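Local coordinates for putative endonuclease/exonuclease/phosphatase family protein (Bacteroides vulgatus ATCC 8482, PDB 3G6S) that probably acts as a nuclease of the endonuclease/exonuclease/phosphatase family, hydrolysing phosphodiester bonds in nucleic acid, at residues R148-K159 and T184-M192. Numbering follows the deposited sequence.
Sequences RQSALLIIRKIK and TITTNEFVM
Arg148 meets Thr184 through the aliphatic part of its chain, CG lying 3.9 Å from Thr184 CG2. This starts a contact in the four-layer alpha-beta sandwich of the DNase I-like fold, between two elements on one sheet. Helix 144-161 packs on strand 167-172, and beside it run the end of helix 180-186 and the loop that follows. One turn on, Ala151 sits close to that helix end. Its CB is 3.3 Å from Ile185 CG2 and also touches Thr184 OG1, which hydrogen-bonds to Ala181 O in its own helix. Leu152 puts CD2 against Asn188 ND2, the side-chain amide nitrogen. Ile155 uses both of its branches. On one, CD1 abuts the carboxamide of Asn188, and CG1 reaches Met192 CE. With CG1 beside the backbone N (chi1 -67°), CG2 is left anti to it and lies 3.5 Å from Phe190 CB. Ile158 meets Met192, a selenomethionine, tip to tip, with CD1 3.8 Å from Met192 CE, and both side chains also touch Val169 of strand 167-172. Ile158 CG2 borders the far end of the Phe190 ring, 3.6 Å from Phe190 CZ. Lys159 runs past the same ring in the opposite direction, bringing the CG and CD methylenes to Phe190 CD2 and CE2. A serine in place of Phe190 would probably open a gap between the loop and the helix, leaving Ile158 CG2 and the Lys159 methylenes without their aromatic partner. The loop is shaped by an Asx turn: Phe190 N donates to Asn188 OD1 at 2.8 Å, nearly straight at 171°, with the donor tilted 18° from the carbonyl plane.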
loop_
_atom_site.group_PDB
_atom_site.type_symbol
_atom_site.label_atom_id
_atom_site.label_comp_id
_atom_site.label_asym_id
_atom_site.label_seq_id
_atom_site.Cartn_x
_atom_site.Cartn_y
_atom_site.Cartn_z
ATOM N N ARG A 148 15.040 6.949 3.822
ATOM C CA ARG A 148 15.349 6.675 5.217
ATOM C C ARG A 148 14.500 7.555 6.124
ATOM O O ARG A 148 14.017 7.102 7.164
ATOM C CB ARG A 148 16.827 6.927 5.517
ATOM C CG ARG A 148 17.148 6.766 7.003
ATOM C CD ARG A 148 18.536 7.273 7.388
ATOM N NE ARG A 148 19.608 6.316 7.122
ATOM C CZ ARG A 148 20.827 6.410 7.654
ATOM N NH1 ARG A 148 21.111 7.416 8.473
ATOM N NH2 ARG A 148 21.764 5.509 7.374
ATOM N N GLN A 149 14.319 8.812 5.728
ATOM C CA GLN A 149 13.530 9.745 6.518
ATOM C C GLN A 149 12.051 9.412 6.485
ATOM O O GLN A 149 11.360 9.525 7.501
ATOM C CB GLN A 149 13.744 11.186 6.035
ATOM C CG GLN A 149 15.109 11.761 6.373
ATOM C CD GLN A 149 15.483 11.544 7.833
ATOM O OE1 GLN A 149 14.693 11.825 8.738
ATOM N NE2 GLN A 149 16.691 11.038 8.067
ATOM N N SER A 150 11.564 9.014 5.314
ATOM C CA SER A 150 10.153 8.659 5.152
ATOM C C SER A 150 9.770 7.514 6.090
ATOM O O SER A 150 8.676 7.504 6.660
ATOM C CB SER A 150 9.873 8.249 3.704
ATOM O OG SER A 150 9.940 9.368 2.844
ATOM N N ALA A 151 10.685 6.557 6.244
ATOM C CA ALA A 151 10.466 5.408 7.107
ATOM C C ALA A 151 10.379 5.831 8.572
ATOM O O ALA A 151 9.446 5.461 9.282
ATOM C CB ALA A 151 11.581 4.403 6.912
ATOM N N LEU A 152 11.352 6.613 9.024
ATOM C CA LEU A 152 11.360 7.082 10.403
ATOM C C LEU A 152 10.128 7.946 10.667
ATOM O O LEU A 152 9.541 7.889 11.744
ATOM C CB LEU A 152 12.636 7.883 10.679
ATOM C CG LEU A 152 13.915 7.039 10.664
ATOM C CD1 LEU A 152 15.125 7.877 10.267
ATOM C CD2 LEU A 152 14.099 6.411 12.018
ATOM N N LEU A 153 9.732 8.733 9.674
ATOM C CA LEU A 153 8.577 9.602 9.812
ATOM C C LEU A 153 7.310 8.783 10.037
ATOM O O LEU A 153 6.492 9.110 10.897
ATOM C CB LEU A 153 8.438 10.469 8.560
ATOM C CG LEU A 153 7.150 11.276 8.370
ATOM C CD1 LEU A 153 6.954 12.246 9.522
ATOM C CD2 LEU A 153 7.227 12.015 7.048
ATOM N N ILE A 154 7.153 7.711 9.271
ATOM C CA ILE A 154 5.984 6.854 9.406
ATOM C C ILE A 154 5.933 6.238 10.800
ATOM O O ILE A 154 4.881 6.232 11.440
ATOM C CB ILE A 154 5.996 5.748 8.325
ATOM C CG1 ILE A 154 5.749 6.383 6.956
ATOM C CG2 ILE A 154 4.934 4.679 8.627
ATOM C CD1 ILE A 154 5.977 5.449 5.784
ATOM N N ILE A 155 7.067 5.736 11.275
ATOM C CA ILE A 155 7.108 5.149 12.606
ATOM C C ILE A 155 6.637 6.154 13.650
ATOM O O ILE A 155 5.809 5.827 14.499
ATOM C CB ILE A 155 8.527 4.652 12.982
ATOM C CG1 ILE A 155 8.918 3.468 12.092
ATOM C CG2 ILE A 155 8.566 4.237 14.445
ATOM C CD1 ILE A 155 10.217 2.789 12.486
ATOM N N ARG A 156 7.139 7.384 13.579
ATOM C CA ARG A 156 6.730 8.416 14.536
ATOM C C ARG A 156 5.238 8.745 14.477
ATOM O O ARG A 156 4.652 9.148 15.479
ATOM C CB ARG A 156 7.533 9.701 14.317
ATOM C CG ARG A 156 9.026 9.547 14.532
ATOM C CD ARG A 156 9.646 10.897 14.837
ATOM N NE ARG A 156 9.441 11.860 13.759
ATOM C CZ ARG A 156 10.155 11.890 12.635
ATOM N NH1 ARG A 156 11.127 11.006 12.443
ATOM N NH2 ARG A 156 9.898 12.806 11.708
ATOM N N LYS A 157 4.631 8.576 13.304
ATOM C CA LYS A 157 3.210 8.859 13.133
ATOM C C LYS A 157 2.361 7.704 13.656
ATOM O O LYS A 157 1.243 7.913 14.122
ATOM C CB LYS A 157 2.892 9.104 11.661
ATOM C CG LYS A 157 3.739 10.207 11.028
ATOM C CD LYS A 157 3.406 11.598 11.571
ATOM C CE LYS A 157 2.027 12.057 11.109
ATOM N NZ LYS A 157 1.751 13.476 11.455
ATOM N N ILE A 158 2.889 6.484 13.571
ATOM C CA ILE A 158 2.159 5.331 14.067
ATOM C C ILE A 158 2.120 5.403 15.587
ATOM O O ILE A 158 1.088 5.111 16.195
ATOM C CB ILE A 158 2.815 4.000 13.652
ATOM C CG1 ILE A 158 2.585 3.741 12.163
ATOM C CG2 ILE A 158 2.238 2.859 14.476
ATOM C CD1 ILE A 158 3.421 2.552 11.616
ATOM N N LYS A 159 3.233 5.800 16.202
ATOM C CA LYS A 159 3.277 5.898 17.658
ATOM C C LYS A 159 2.459 7.086 18.146
ATOM O O LYS A 159 1.928 7.070 19.256
ATOM C CB LYS A 159 4.718 6.036 18.160
ATOM C CG LYS A 159 5.626 4.893 17.753
ATOM C CD LYS A 159 6.884 4.826 18.605
ATOM C CE LYS A 159 7.764 6.047 18.458
ATOM N NZ LYS A 159 9.007 5.879 19.271
ATOM N N THR A 184 15.980 0.250 7.875
ATOM C CA THR A 184 15.621 1.239 8.890
ATOM C C THR A 184 14.254 0.956 9.530
ATOM O O THR A 184 14.059 1.238 10.709
ATOM C CB THR A 184 15.617 2.695 8.340
ATOM O OG1 THR A 184 14.356 2.981 7.725
ATOM C CG2 THR A 184 16.729 2.890 7.322
ATOM N N ILE A 185 13.305 0.409 8.772
ATOM C CA ILE A 185 11.999 0.108 9.361
ATOM C C ILE A 185 11.947 -1.300 9.923
ATOM O O ILE A 185 11.036 -1.645 10.671
ATOM C CB ILE A 185 10.842 0.257 8.359
ATOM C CG1 ILE A 185 11.275 -0.207 6.979
ATOM C CG2 ILE A 185 10.353 1.683 8.346
ATOM C CD1 ILE A 185 10.263 0.111 5.903
ATOM N N THR A 186 12.935 -2.106 9.559
ATOM C CA THR A 186 13.024 -3.483 10.010
ATOM C C THR A 186 13.884 -3.596 11.270
ATOM O O THR A 186 13.651 -4.471 12.104
ATOM C CB THR A 186 13.622 -4.365 8.885
ATOM O OG1 THR A 186 12.655 -4.510 7.842
ATOM C CG2 THR A 186 14.009 -5.743 9.392
ATOM N N THR A 187 14.860 -2.704 11.424
ATOM C CA THR A 187 15.751 -2.764 12.579
ATOM C C THR A 187 15.674 -1.543 13.486
ATOM O O THR A 187 16.676 -1.110 14.067
ATOM C CB THR A 187 17.213 -2.958 12.126
ATOM O OG1 THR A 187 17.702 -1.753 11.515
ATOM C CG2 THR A 187 17.294 -4.111 11.133
ATOM N N ASN A 188 14.475 -1.000 13.615
ATOM C CA ASN A 188 14.247 0.166 14.451
ATOM C C ASN A 188 13.731 -0.257 15.824
ATOM O O ASN A 188 13.130 -1.322 15.974
ATOM C CB ASN A 188 13.239 1.085 13.766
ATOM C CG ASN A 188 13.012 2.374 14.519
ATOM O OD1 ASN A 188 12.236 2.427 15.471
ATOM N ND2 ASN A 188 13.700 3.428 14.096
ATOM N N GLU A 189 13.989 0.580 16.824
ATOM C CA GLU A 189 13.554 0.326 18.194
ATOM C C GLU A 189 12.057 -0.015 18.211
ATOM O O GLU A 189 11.598 -0.793 19.043
ATOM C CB GLU A 189 13.856 1.563 19.033
ATOM C CG GLU A 189 13.588 1.434 20.508
ATOM C CD GLU A 189 14.211 2.581 21.280
ATOM O OE1 GLU A 189 13.934 3.758 20.941
ATOM O OE2 GLU A 189 14.980 2.308 22.229
ATOM N N PHE A 190 11.302 0.582 17.291
ATOM C CA PHE A 190 9.874 0.305 17.146
ATOM C C PHE A 190 9.863 -0.811 16.099
ATOM O O PHE A 190 10.088 -0.566 14.909
ATOM C CB PHE A 190 9.143 1.555 16.643
ATOM C CG PHE A 190 7.656 1.375 16.473
ATOM C CD1 PHE A 190 7.135 0.848 15.297
ATOM C CD2 PHE A 190 6.776 1.735 17.491
ATOM C CE1 PHE A 190 5.752 0.679 15.137
ATOM C CE2 PHE A 190 5.386 1.570 17.346
ATOM C CZ PHE A 190 4.873 1.044 16.172
ATOM N N VAL A 191 9.645 -2.039 16.570
ATOM C CA VAL A 191 9.644 -3.233 15.730
ATOM C C VAL A 191 8.545 -3.284 14.680
ATOM O O VAL A 191 7.377 -2.998 14.952
ATOM C CB VAL A 191 9.551 -4.527 16.584
ATOM C CG1 VAL A 191 9.575 -5.758 15.679
ATOM C CG2 VAL A 191 10.708 -4.588 17.574
HETATM N N MSE A 192 8.951 -3.662 13.472
HETATM C CA MSE A 192 8.066 -3.793 12.321
HETATM C C MSE A 192 8.514 -5.042 11.590
HETATM O O MSE A 192 9.650 -5.124 11.127
HETATM C CB MSE A 192 8.209 -2.578 11.411
HETATM C CG MSE A 192 7.711 -1.299 12.037
HETATM SE SE MSE A 192 5.964 -0.814 11.376
HETATM C CE MSE A 192 6.505 0.748 10.388
#